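Local coordinates for basic membrane lipoprotein (Brucella melitensis biovar Abortus, PDB 3S99), which binds adenine, probably also other purines such as guanine, and may take part in their uptake as part of an ABC-type transport system, at residues A130-G135 and D253-Y258; G140-K145 and Q247-V252; L27-I32 and K51-A56; V102-K107 and V111-A116; K196-A201 and I222-D227. One frame throughout, in Å; residues are numbered along the deposited sequence.

Contact 1: residues A130-G135 and D253-Y258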
# COMPACT_ATOMS: atom_id res chain seq x y z
N ALA A 130 5.91 1.44 -4.20
CA ALA A 130 6.45 0.94 -2.94
C ALA A 130 6.24 -0.55 -2.89
O ALA A 130 5.17 -1.02 -3.27
CB ALA A 130 5.78 1.59 -1.73
N ARG A 131 7.22 -1.29 -2.38
CA ARG A 131 7.07 -2.72 -2.18
C ARG A 131 6.25 -3.01 -0.91
O ARG A 131 6.79 -3.56 0.07
CB ARG A 131 8.44 -3.39 -2.05
CG ARG A 131 9.32 -3.22 -3.27
CD ARG A 131 10.58 -4.08 -3.18
NE ARG A 131 11.46 -3.80 -4.32
CZ ARG A 131 11.41 -4.39 -5.51
NH1 ARG A 131 10.56 -5.37 -5.75
NH2 ARG A 131 12.24 -4.01 -6.48
N PHE A 132 4.96 -2.65 -0.94
CA PHE A 132 4.11 -2.86 0.22
C PHE A 132 4.11 -4.33 0.70
O PHE A 132 3.96 -4.61 1.87
CB PHE A 132 2.67 -2.49 -0.07
CG PHE A 132 2.48 -1.15 -0.73
CD1 PHE A 132 2.64 0.03 -0.03
CD2 PHE A 132 2.13 -1.07 -2.07
CE1 PHE A 132 2.45 1.24 -0.63
CE2 PHE A 132 1.92 0.17 -2.68
CZ PHE A 132 2.09 1.32 -1.95
N TYR A 133 4.25 -5.25 -0.23
CA TYR A 133 4.23 -6.69 0.06
C TYR A 133 5.35 -7.12 1.03
O TYR A 133 5.28 -8.20 1.62
CB TYR A 133 4.28 -7.50 -1.25
CG TYR A 133 5.64 -7.44 -1.93
CD1 TYR A 133 5.86 -6.60 -3.01
CD2 TYR A 133 6.71 -8.19 -1.46
CE1 TYR A 133 7.12 -6.53 -3.62
CE2 TYR A 133 7.96 -8.11 -2.06
CZ TYR A 133 8.15 -7.29 -3.14
OH TYR A 133 9.40 -7.22 -3.68
N GLU A 134 6.37 -6.28 1.21
CA GLU A 134 7.40 -6.57 2.19
C GLU A 134 6.82 -6.49 3.59
O GLU A 134 7.06 -7.38 4.40
CB GLU A 134 8.60 -5.64 2.03
CG GLU A 134 9.42 -5.92 0.78
CD GLU A 134 10.66 -5.01 0.63
OE1 GLU A 134 10.69 -3.95 1.26
OE2 GLU A 134 11.61 -5.35 -0.12
N GLY A 135 5.98 -5.48 3.85
CA GLY A 135 5.26 -5.34 5.11
C GLY A 135 4.25 -6.45 5.29
O GLY A 135 4.03 -6.91 6.40
N ASP A 253 3.40 3.80 4.96
CA ASP A 253 3.92 4.31 3.70
C ASP A 253 4.61 5.62 4.01
O ASP A 253 3.94 6.55 4.47
CB ASP A 253 2.77 4.58 2.74
CG ASP A 253 1.99 3.34 2.39
OD1 ASP A 253 2.55 2.23 2.53
OD2 ASP A 253 0.84 3.46 1.94
N GLU A 254 5.92 5.73 3.76
CA GLU A 254 6.62 6.98 4.09
C GLU A 254 6.89 7.84 2.84
O GLU A 254 7.97 7.83 2.27
CB GLU A 254 7.91 6.69 4.87
CG GLU A 254 7.68 6.12 6.28
CD GLU A 254 7.08 7.15 7.27
OE1 GLU A 254 7.25 8.38 7.12
OE2 GLU A 254 6.39 6.69 8.19
N TRP A 255 5.91 8.63 2.44
CA TRP A 255 6.05 9.38 1.20
C TRP A 255 6.82 10.69 1.37
O TRP A 255 7.31 11.25 0.40
CB TRP A 255 4.70 9.67 0.60
CG TRP A 255 3.74 8.51 0.47
CD1 TRP A 255 2.57 8.34 1.15
CD2 TRP A 255 3.85 7.38 -0.41
NE1 TRP A 255 1.94 7.20 0.73
CE2 TRP A 255 2.72 6.58 -0.21
CE3 TRP A 255 4.83 6.94 -1.33
CZ2 TRP A 255 2.51 5.41 -0.92
CZ3 TRP A 255 4.62 5.79 -2.01
CH2 TRP A 255 3.48 5.02 -1.81
N GLY A 256 6.92 11.19 2.59
CA GLY A 256 7.40 12.56 2.82
C GLY A 256 8.78 12.87 2.29
O GLY A 256 8.96 13.86 1.58
N PRO A 257 9.78 12.05 2.63
CA PRO A 257 11.12 12.30 2.10
C PRO A 257 11.16 12.29 0.59
O PRO A 257 11.85 13.11 -0.01
CB PRO A 257 11.96 11.17 2.72
CG PRO A 257 11.23 10.89 4.09
CD PRO A 257 9.76 11.01 3.69
N TYR A 258 10.39 11.41 -0.04
CA TYR A 258 10.34 11.34 -1.50
C TYR A 258 9.73 12.63 -2.07
O TYR A 258 10.28 13.24 -3.00
CB TYR A 258 9.53 10.10 -1.95
CG TYR A 258 9.48 9.99 -3.47
CD1 TYR A 258 10.61 9.60 -4.19
CD2 TYR A 258 8.34 10.31 -4.18
CE1 TYR A 258 10.61 9.53 -5.56
CE2 TYR A 258 8.32 10.25 -5.59
CZ TYR A 258 9.47 9.87 -6.27
OH TYR A 258 9.52 9.77 -7.64
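Phe132 reaches across to Asp253 and Trp255 with one side of its ring, and tracing it outward from the backbone shows how one aromatic ring can meet both a carboxylate and an indole of the other segment. At CB the side chain has not yet met the other segment. With chi1 at -48° its CG lies beside the backbone N and anti to the carbonyl carbon, which sends the ring across to 253-258. CD1 and then CE1 come up against Asp253, CE1 lying 3.3 Å from OD1. This oxygen sits at the ring edge, in its plane, where the C-H groups carry partial positive charge and an acceptor is welcome; ring and carboxylate planes are 54° apart. CZ at the tip meets Trp255, 4.0 Å from CH2, and lies at the edge of the indole near its plane. Trp255 CH2 also touches Ala130 CB at 4.1 Å. The carbonyl O of Ala130 stands 3.3 Å above one face of the Phe132 ring, toward its rim, and accepts a hydrogen bond from Trp277 NE1. Asp253 CB stands over one face of the indole, toward its rim. All four residues are buried, and no hydrogen bond links the two segments. The Phe132 side chain lies about 5 Å from the bound adenine, and that of Asp253 about 3 Å from Trp42, an adenine-binding residue. Strand 125-130 passes here from one sheet domain into helix 132-146, while strand 247-253 leaves the other sheet for helix 256-268, consistent with two hinge crossings of a two-lobed, ABC-type substrate-binding protein.

Contact 2: residues G140-K145 and Q247-V252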
# COMPACT_ATOMS: atom_id res chain seq x y z
N GLY A 140 2.13 -11.42 8.01
CA GLY A 140 1.74 -12.81 7.89
C GLY A 140 2.41 -13.64 8.96
O GLY A 140 1.79 -14.50 9.60
N VAL A 141 3.70 -13.37 9.19
CA VAL A 141 4.45 -14.03 10.26
C VAL A 141 3.72 -13.80 11.59
O VAL A 141 3.48 -14.73 12.35
CB VAL A 141 5.89 -13.54 10.32
CG1 VAL A 141 6.58 -14.08 11.58
CG2 VAL A 141 6.66 -13.95 9.04
N ILE A 142 3.38 -12.55 11.86
CA ILE A 142 2.72 -12.19 13.12
C ILE A 142 1.37 -12.88 13.21
O ILE A 142 1.04 -13.45 14.25
CB ILE A 142 2.51 -10.65 13.26
CG1 ILE A 142 3.88 -9.92 13.36
CG2 ILE A 142 1.68 -10.35 14.48
CD1 ILE A 142 3.84 -8.41 12.96
N ALA A 143 0.61 -12.84 12.12
CA ALA A 143 -0.71 -13.43 12.09
C ALA A 143 -0.67 -14.91 12.43
O ALA A 143 -1.50 -15.40 13.19
CB ALA A 143 -1.38 -13.21 10.74
N ALA A 144 0.29 -15.63 11.87
CA ALA A 144 0.44 -17.06 12.13
C ALA A 144 0.86 -17.38 13.57
O ALA A 144 0.46 -18.40 14.12
CB ALA A 144 1.37 -17.69 11.15
N LYS A 145 1.67 -16.50 14.19
CA LYS A 145 1.95 -16.63 15.62
C LYS A 145 0.76 -16.28 16.49
O LYS A 145 0.61 -16.91 17.51
CB LYS A 145 3.15 -15.80 16.07
CG LYS A 145 4.46 -16.23 15.46
CD LYS A 145 4.87 -17.60 15.92
CE LYS A 145 6.31 -17.95 15.55
NZ LYS A 145 6.62 -19.41 15.80
N GLN A 247 -4.65 -3.32 17.48
CA GLN A 247 -3.72 -3.25 16.36
C GLN A 247 -2.42 -3.93 16.74
O GLN A 247 -1.83 -3.64 17.78
CB GLN A 247 -3.44 -1.84 15.87
CG GLN A 247 -2.58 -1.86 14.56
CD GLN A 247 -2.13 -0.49 14.10
OE1 GLN A 247 -2.76 0.11 13.23
NE2 GLN A 247 -1.02 0.01 14.66
N LEU A 248 -1.95 -4.82 15.87
CA LEU A 248 -0.68 -5.54 16.08
C LEU A 248 0.49 -4.75 15.51
O LEU A 248 1.55 -4.66 16.11
CB LEU A 248 -0.77 -6.90 15.41
CG LEU A 248 -1.83 -7.85 16.00
CD1 LEU A 248 -2.21 -8.95 15.04
CD2 LEU A 248 -1.34 -8.44 17.33
N THR A 249 0.29 -4.19 14.33
CA THR A 249 1.23 -3.29 13.68
C THR A 249 0.53 -2.80 12.41
O THR A 249 -0.67 -3.03 12.23
CB THR A 249 2.60 -3.97 13.33
OG1 THR A 249 3.50 -3.01 12.76
CG2 THR A 249 2.43 -5.15 12.37
N ALA A 250 1.28 -2.15 11.54
CA ALA A 250 0.75 -1.65 10.29
C ALA A 250 1.89 -1.48 9.30
O ALA A 250 2.99 -1.18 9.70
CB ALA A 250 0.04 -0.32 10.50
N VAL A 251 1.61 -1.65 8.01
CA VAL A 251 2.54 -1.33 6.94
C VAL A 251 2.40 0.16 6.60
O VAL A 251 1.42 0.56 6.00
CB VAL A 251 2.23 -2.18 5.71
CG1 VAL A 251 3.29 -1.95 4.58
CG2 VAL A 251 2.20 -3.67 6.10
N VAL A 252 3.41 0.97 6.97
CA VAL A 252 3.31 2.41 6.93
C VAL A 252 4.04 2.89 5.69
O VAL A 252 5.14 2.45 5.40
CB VAL A 252 3.89 3.08 8.19
CG1 VAL A 252 3.89 4.65 8.05
CG2 VAL A 252 3.10 2.66 9.45
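Ile142 faces two consecutive residues of the strand, Leu248 and Thr249, and meets them in quite different attitudes. Against Leu248 the two side chains run antiparallel, flank along flank, and the Ile142 side-branch methyl CG2 lies 4.2 Å from the terminal methyl CD1 of Leu248. Against Thr249 it comes in at about a right angle, and the end of its longer branch, CD1, presses to 3.6 Å from the Thr249 methyl CG2. Ile142 thus gives each of the two strand residues a separate branch. The threonine is sorted into an apolar and a polar side: chi1 of -177° sets OG1 anti to the backbone N, where it hydrogen-bonds to Ala288 O, and puts CG2 between N and the carbonyl carbon, facing the isoleucine. A regular strand would direct successive CB atoms to opposite faces. Here Leu248 departs from extended geometry (phi -89°, psi -42°), and both it and Thr249 point CB toward the helix. Phe233 of strand 231-236 touches all three side chains and extends the apolar patch, with Ala301 of helix 295-310 also against Ile142. Every residue that touches is buried, and the contact lies away from the adenine site. Helix 132-146 laid over strand 247-253, an inner strand of the mixed sheet, is the helix-on-sheet layering of an alpha/beta lobe in this binding-protein fold.

Contact 3: residues L27-I32 and K51-A56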
# COMPACT_ATOMS: atom_id res chain seq x y z
N LEU A 27 7.09 27.49 -5.79
CA LEU A 27 6.67 26.34 -6.58
C LEU A 27 5.27 25.90 -6.15
O LEU A 27 5.04 25.55 -5.00
CB LEU A 27 7.62 25.18 -6.40
CG LEU A 27 7.34 23.86 -7.13
CD1 LEU A 27 7.29 24.07 -8.64
CD2 LEU A 27 8.41 22.86 -6.76
N LYS A 28 4.35 25.93 -7.09
CA LYS A 28 3.03 25.40 -6.86
C LYS A 28 3.01 23.89 -7.10
O LYS A 28 3.27 23.42 -8.21
CB LYS A 28 2.04 26.13 -7.76
CG LYS A 28 1.75 27.56 -7.30
CD LYS A 28 0.84 28.25 -8.30
CE LYS A 28 -0.01 29.35 -7.67
NZ LYS A 28 -0.71 30.12 -8.74
N VAL A 29 2.72 23.13 -6.04
CA VAL A 29 2.71 21.68 -6.07
C VAL A 29 1.28 21.20 -5.84
O VAL A 29 0.65 21.59 -4.88
CB VAL A 29 3.69 21.07 -5.00
CG1 VAL A 29 3.61 19.55 -4.96
CG2 VAL A 29 5.17 21.51 -5.23
N GLY A 30 0.76 20.34 -6.71
CA GLY A 30 -0.60 19.80 -6.55
C GLY A 30 -0.68 18.32 -6.27
O GLY A 30 0.21 17.55 -6.65
N PHE A 31 -1.79 17.93 -5.64
CA PHE A 31 -2.05 16.56 -5.23
C PHE A 31 -3.49 16.20 -5.61
O PHE A 31 -4.42 17.00 -5.41
CB PHE A 31 -1.87 16.36 -3.72
CG PHE A 31 -0.48 16.56 -3.25
CD1 PHE A 31 0.37 15.46 -3.04
CD2 PHE A 31 0.02 17.85 -3.05
CE1 PHE A 31 1.68 15.65 -2.63
CE2 PHE A 31 1.33 18.05 -2.62
CZ PHE A 31 2.16 16.93 -2.41
N ILE A 32 -3.65 15.00 -6.17
CA ILE A 32 -4.95 14.40 -6.44
C ILE A 32 -5.11 13.15 -5.56
O ILE A 32 -4.29 12.23 -5.65
CB ILE A 32 -5.05 13.98 -7.91
CG1 ILE A 32 -4.82 15.19 -8.83
CG2 ILE A 32 -6.42 13.37 -8.18
CD1 ILE A 32 -5.89 16.26 -8.71
N LYS A 51 1.94 17.64 4.12
CA LYS A 51 2.26 18.51 5.26
C LYS A 51 3.73 18.52 5.64
O LYS A 51 4.26 19.56 6.01
CB LYS A 51 1.40 18.12 6.46
CG LYS A 51 -0.07 18.48 6.28
CD LYS A 51 -0.88 17.96 7.48
CE LYS A 51 -2.30 18.50 7.50
NZ LYS A 51 -3.04 17.81 8.58
N GLU A 52 4.39 17.36 5.53
CA GLU A 52 5.85 17.27 5.74
C GLU A 52 6.60 18.12 4.71
O GLU A 52 7.53 18.86 5.05
CB GLU A 52 6.31 15.81 5.70
CG GLU A 52 5.86 15.06 6.93
CD GLU A 52 6.10 13.55 6.90
OE1 GLU A 52 6.76 13.02 6.00
OE2 GLU A 52 5.64 12.88 7.84
N LEU A 53 6.15 18.05 3.47
CA LEU A 53 6.70 18.91 2.42
C LEU A 53 6.56 20.38 2.80
O LEU A 53 7.54 21.15 2.70
CB LEU A 53 5.98 18.64 1.09
CG LEU A 53 6.26 19.56 -0.08
CD1 LEU A 53 7.76 19.51 -0.44
CD2 LEU A 53 5.33 19.16 -1.28
N VAL A 54 5.36 20.80 3.22
CA VAL A 54 5.14 22.22 3.53
C VAL A 54 6.03 22.66 4.70
O VAL A 54 6.55 23.77 4.71
CB VAL A 54 3.63 22.53 3.83
CG1 VAL A 54 3.42 23.95 4.46
CG2 VAL A 54 2.76 22.36 2.55
N GLU A 55 6.19 21.80 5.69
CA GLU A 55 7.03 22.09 6.83
C GLU A 55 8.50 22.23 6.42
O GLU A 55 9.17 23.13 6.90
CB GLU A 55 6.87 21.03 7.92
CG GLU A 55 7.73 21.26 9.17
CD GLU A 55 7.41 22.56 9.88
OE1 GLU A 55 6.21 22.94 9.91
OE2 GLU A 55 8.36 23.20 10.41
N ALA A 56 8.99 21.36 5.54
CA ALA A 56 10.40 21.42 5.10
C ALA A 56 10.66 22.52 4.07
O ALA A 56 11.70 23.17 4.11
CB ALA A 56 10.84 20.05 4.53
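Leu53 gives the contact most of its buried surface, and does so through a single methyl group. Its CD2 lies 4.0 Å from Phe31 CZ and 4.1 Å from Val29 CG1, so one branch of the leucine spans two residues of the strand. The side chain is carried away from the helix axis by an extended first step, CG anti to the backbone N with chi1 at 172°, which lets it bridge a wide separation: the CA atoms of Leu53 and Val29 are 9.8 Å apart. Phe31, next in buried surface, offers an edge and not a face. The leucine methyl sits close to the plane of the phenyl ring, beyond its far carbon, in a meeting of C-H with C-H. Val29 contributes almost as much as Phe31, and its CG1 is the branch that comes nearest the leucine. Two positions apart in an extended strand, both strand residues point their CB atoms to the side of the sheet that the helix covers. In each pair the side chains cross obliquely. The contact is apolar and buried, with no hydrogen bond from strand to helix. Strand 27-32 and helix 42-57 open a beta-alpha-beta unit completed by strand 61-66, which contributes Val61 beside Val29 and Phe65 beside Phe31. From strand 89-92, on the other flank of 27-32, Phe91 meets the Phe31 ring with nearly parallel planes, while Ala263 of helix 256-268 closes on Leu53, so that two helices share this side of the parallel sheet.

Contact 4: residues V102-K107 and V111-A116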
# COMPACT_ATOMS: atom_id res chain seq x y z
N VAL A 102 -0.72 9.94 -17.78
CA VAL A 102 0.01 9.83 -19.05
C VAL A 102 -0.66 10.72 -20.11
O VAL A 102 0.01 11.46 -20.83
CB VAL A 102 0.10 8.37 -19.55
CG1 VAL A 102 0.64 8.30 -20.99
CG2 VAL A 102 0.95 7.50 -18.60
N LYS A 103 -1.97 10.68 -20.17
CA LYS A 103 -2.70 11.48 -21.13
C LYS A 103 -2.53 12.96 -20.88
O LYS A 103 -2.22 13.72 -21.83
CB LYS A 103 -4.18 11.15 -21.15
CG LYS A 103 -4.98 11.95 -22.21
CD LYS A 103 -6.49 11.79 -22.02
CE LYS A 103 -7.31 12.76 -22.91
NZ LYS A 103 -8.64 12.14 -23.25
N VAL A 104 -2.76 13.39 -19.64
CA VAL A 104 -2.73 14.81 -19.34
C VAL A 104 -1.33 15.37 -19.48
O VAL A 104 -1.14 16.46 -19.98
CB VAL A 104 -3.32 15.13 -17.95
CG1 VAL A 104 -3.10 16.60 -17.62
CG2 VAL A 104 -4.83 14.76 -17.90
N ALA A 105 -0.33 14.60 -19.06
CA ALA A 105 1.08 15.02 -19.14
C ALA A 105 1.51 15.47 -20.53
O ALA A 105 2.35 16.35 -20.68
CB ALA A 105 2.02 13.87 -18.66
N LYS A 106 0.94 14.83 -21.56
CA LYS A 106 1.22 15.15 -22.95
C LYS A 106 0.81 16.58 -23.32
O LYS A 106 1.40 17.20 -24.24
CB LYS A 106 0.48 14.17 -23.89
CG LYS A 106 0.97 12.75 -23.84
CD LYS A 106 0.03 11.86 -24.62
CE LYS A 106 0.49 10.43 -24.57
NZ LYS A 106 -0.19 9.59 -25.61
N LYS A 107 -0.21 17.11 -22.62
CA LYS A 107 -0.72 18.43 -22.93
C LYS A 107 0.01 19.52 -22.10
O LYS A 107 -0.19 20.70 -22.33
CB LYS A 107 -2.23 18.46 -22.73
N VAL A 111 4.95 21.04 -17.04
CA VAL A 111 4.56 20.51 -15.72
C VAL A 111 5.23 19.15 -15.52
O VAL A 111 5.42 18.41 -16.46
CB VAL A 111 3.03 20.40 -15.56
CG1 VAL A 111 2.63 19.76 -14.18
CG2 VAL A 111 2.37 21.78 -15.78
N LYS A 112 5.60 18.83 -14.28
CA LYS A 112 6.17 17.52 -13.97
C LYS A 112 5.12 16.76 -13.19
O LYS A 112 4.53 17.31 -12.27
CB LYS A 112 7.42 17.66 -13.10
CG LYS A 112 8.56 18.54 -13.60
CD LYS A 112 8.87 18.38 -15.02
CE LYS A 112 10.27 18.98 -15.33
NZ LYS A 112 10.23 20.44 -15.50
N PHE A 113 4.94 15.48 -13.54
CA PHE A 113 3.90 14.62 -12.99
C PHE A 113 4.55 13.45 -12.26
O PHE A 113 5.54 12.95 -12.70
CB PHE A 113 3.02 14.10 -14.11
CG PHE A 113 2.19 15.17 -14.76
CD1 PHE A 113 0.91 15.49 -14.28
CD2 PHE A 113 2.70 15.89 -15.81
CE1 PHE A 113 0.16 16.48 -14.89
CE2 PHE A 113 1.95 16.88 -16.42
CZ PHE A 113 0.68 17.18 -15.93
N GLU A 114 3.99 13.05 -11.13
CA GLU A 114 4.53 11.95 -10.30
C GLU A 114 3.34 11.06 -9.99
O GLU A 114 2.39 11.50 -9.32
CB GLU A 114 5.10 12.48 -9.00
CG GLU A 114 6.38 13.29 -9.11
CD GLU A 114 7.64 12.42 -9.14
OE1 GLU A 114 7.57 11.24 -8.75
OE2 GLU A 114 8.70 12.94 -9.56
N HIS A 115 3.32 9.85 -10.56
CA HIS A 115 2.21 8.95 -10.38
C HIS A 115 2.57 7.82 -9.38
O HIS A 115 3.60 7.13 -9.51
CB HIS A 115 1.79 8.31 -11.70
CG HIS A 115 0.72 7.29 -11.49
ND1 HIS A 115 0.90 5.95 -11.77
CD2 HIS A 115 -0.50 7.41 -10.92
CE1 HIS A 115 -0.20 5.29 -11.43
NE2 HIS A 115 -1.06 6.15 -10.91
N ALA A 116 1.69 7.62 -8.42
CA ALA A 116 1.89 6.64 -7.35
C ALA A 116 1.52 5.23 -7.79
O ALA A 116 0.40 4.97 -8.18
CB ALA A 116 1.05 7.05 -6.12
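Ala105, whose methyl rests on the ring of Phe113, also gives its carbonyl O to ND2 of Asn124, and the same nitrogen bonds to Val111 O. One amide group therefore ties the end region of the helix to the residue just before the strand, beside the apolar contact. Within that contact the phenyl ring does nearly all the work. Ala105 lies over one face, displaced toward the CD2-CE2 rim, its CA only 3.4 Å from Phe113 CE2 and its CB 3.6 Å from Phe113 CD2, a snug fit in which the small residue brings the backbones together, with 6.8 Å between the CA atoms of Ala105 and Phe113. The opposite face is covered from within the strand segment by Val111 CG1, which stands 3.6 Å above the ring plane toward its rim. Phe113 is thus sandwiched between helix backbone and valine methyl. This is the second half of a beta-alpha-beta unit, in which strand 89-92 leads through helix 98-105 and a short turn to strand 112-116, parallel to the first and beside it in the sheet. Val104 adds a lesser touch, its CG1 at 4.2 Å from Phe113 CZ, with the two side chains crossing at about a right angle. The ring is aimed at the helix by a chi1 of -68°, CG lying beside the backbone N and anti to the carbonyl carbon. Ile90 of strand 89-92 and Thr101 of helix 98-105 touch the same phenylalanine, whose backbone pairs with Asn124 and Ser126 next door.

Contact 5: residues K196-A201 and I222-D227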
# COMPACT_ATOMS: atom_id res chain seq x y z
N LYS A 196 -18.79 -0.47 2.90
CA LYS A 196 -18.48 -1.83 2.46
C LYS A 196 -17.29 -2.44 3.21
O LYS A 196 -17.27 -3.66 3.44
CB LYS A 196 -18.25 -1.87 0.96
N GLU A 197 -16.30 -1.60 3.57
CA GLU A 197 -15.16 -2.05 4.37
C GLU A 197 -15.62 -2.58 5.75
O GLU A 197 -15.16 -3.63 6.22
CB GLU A 197 -14.14 -0.90 4.55
CG GLU A 197 -13.35 -0.57 3.29
CD GLU A 197 -12.48 0.66 3.43
OE1 GLU A 197 -11.54 0.62 4.24
OE2 GLU A 197 -12.71 1.67 2.70
N ALA A 198 -16.54 -1.83 6.39
CA ALA A 198 -17.13 -2.22 7.67
C ALA A 198 -17.94 -3.47 7.48
O ALA A 198 -17.78 -4.44 8.23
CB ALA A 198 -18.04 -1.05 8.24
N ASP A 199 -18.82 -3.49 6.49
CA ASP A 199 -19.62 -4.70 6.24
C ASP A 199 -18.73 -5.92 6.06
O ASP A 199 -19.04 -6.98 6.58
CB ASP A 199 -20.52 -4.54 5.02
CG ASP A 199 -21.64 -3.54 5.24
OD1 ASP A 199 -21.99 -3.27 6.41
OD2 ASP A 199 -22.17 -3.02 4.25
N ALA A 200 -17.63 -5.77 5.31
CA ALA A 200 -16.74 -6.92 5.05
C ALA A 200 -16.10 -7.46 6.33
O ALA A 200 -16.05 -8.66 6.54
CB ALA A 200 -15.67 -6.55 4.01
N ALA A 201 -15.62 -6.55 7.18
CA ALA A 201 -15.07 -6.92 8.47
C ALA A 201 -16.08 -7.67 9.36
O ALA A 201 -15.75 -8.68 9.96
CB ALA A 201 -14.53 -5.67 9.19
N ILE A 222 -10.84 -1.72 10.93
CA ILE A 222 -10.09 -1.87 12.18
C ILE A 222 -10.88 -1.45 13.40
O ILE A 222 -10.68 -2.02 14.47
CB ILE A 222 -8.71 -1.13 12.16
CG1 ILE A 222 -7.75 -1.83 13.15
CG2 ILE A 222 -8.85 0.36 12.43
CD1 ILE A 222 -6.31 -1.36 13.11
N GLN A 223 -11.77 -0.47 13.26
CA GLN A 223 -12.66 -0.10 14.35
C GLN A 223 -13.68 -1.20 14.58
O GLN A 223 -14.01 -1.49 15.73
CB GLN A 223 -13.38 1.24 14.09
CG GLN A 223 -12.45 2.47 14.12
CD GLN A 223 -13.20 3.78 13.89
OE1 GLN A 223 -13.17 4.35 12.80
NE2 GLN A 223 -13.88 4.26 14.92
N VAL A 224 -14.20 -1.81 13.51
CA VAL A 224 -15.12 -2.94 13.69
C VAL A 224 -14.40 -4.05 14.46
O VAL A 224 -14.93 -4.59 15.45
CB VAL A 224 -15.62 -3.52 12.36
CG1 VAL A 224 -16.28 -4.86 12.60
CG2 VAL A 224 -16.58 -2.51 11.63
N ALA A 225 -13.20 -4.40 13.99
CA ALA A 225 -12.40 -5.43 14.66
C ALA A 225 -12.19 -5.04 16.13
O ALA A 225 -12.37 -5.87 17.02
CB ALA A 225 -11.06 -5.64 13.94
N HIS A 226 -11.84 -3.79 16.39
CA HIS A 226 -11.59 -3.37 17.76
C HIS A 226 -12.88 -3.50 18.57
O HIS A 226 -12.85 -4.08 19.65
CB HIS A 226 -11.10 -1.92 17.84
CG HIS A 226 -10.90 -1.44 19.25
ND1 HIS A 226 -11.74 -0.53 19.86
CD2 HIS A 226 -9.99 -1.79 20.18
CE1 HIS A 226 -11.33 -0.32 21.10
NE2 HIS A 226 -10.28 -1.08 21.33
N ASP A 227 -13.98 -2.99 18.03
CA ASP A 227 -15.33 -3.17 18.64
C ASP A 227 -15.63 -4.63 18.98
O ASP A 227 -16.27 -4.88 20.00
CB ASP A 227 -16.44 -2.62 17.71
CG ASP A 227 -16.50 -1.09 17.67
OD1 ASP A 227 -15.88 -0.44 18.56
OD2 ASP A 227 -17.18 -0.53 16.76
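Ala198 and Ala201 meet Val224 without any flat group between them; the contact is wholly aliphatic. Of the flat groups alongside, the Glu197 carboxylate is held by Thr216 OG1 and Ser218 OG at OE1 and by Asp193 N at OE2. The arrangement is a knob-into-hole fit between two helices of the second lobe's alpha/beta fold, 194-206 and 220-227, which lie side by side. Val224 is the knob. It enters a recess bordered by Ala198, Ala201, Lys202 and Ile205, residues spaced along one side of the other helix as successive turns require. Small residues at two of these positions let the helices come close, the CA atoms of Ala198 and Val224 standing 6.4 Å apart. Ala201 and Val224 direct their CB atoms at the opposing helix. Strand 231-236 underlies helix 220-227, with Ala232 against both Ile222 and Ala225, so helix 220-227 packs on the sheet as well as on its partner helix. The two branches of the valine are divided between the two alanines. At chi1 167° CG1 extends anti to the backbone N and lies 3.9 Å from Ala201 CB, while CG2, beside that N, reaches the other alanine, 4.0 Å from Ala198 CB and equally far from Ala198 CA.

How the contacts relate
Contact 1 lies at the adenine site, whereas in contact 3 the side chain of Phe31 is about 13 Å from the bound adenine; three other contacts touch the segments of contact 1. Contact 2 shares helix 132-146 with it and meets it at Gly135 C and Val251 CG2, 3.5 Å apart. Toward the first lobe, Tyr258 OH of contact 1 and Glu114 OE1 of contact 4 lie 2.7 Å apart in a probable hydrogen bond, and Glu52 of contact 3 packs on Gly256. Contacts 3 and 4, their centres about 17 Å apart, serve the same parallel sheet without touching. In the second lobe Gln247 OE1 of contact 2 packs 3.8 Å from Ile222 CD1 of contact 5. Contacts 2 and 4 lie on opposite sides of the chain's centre.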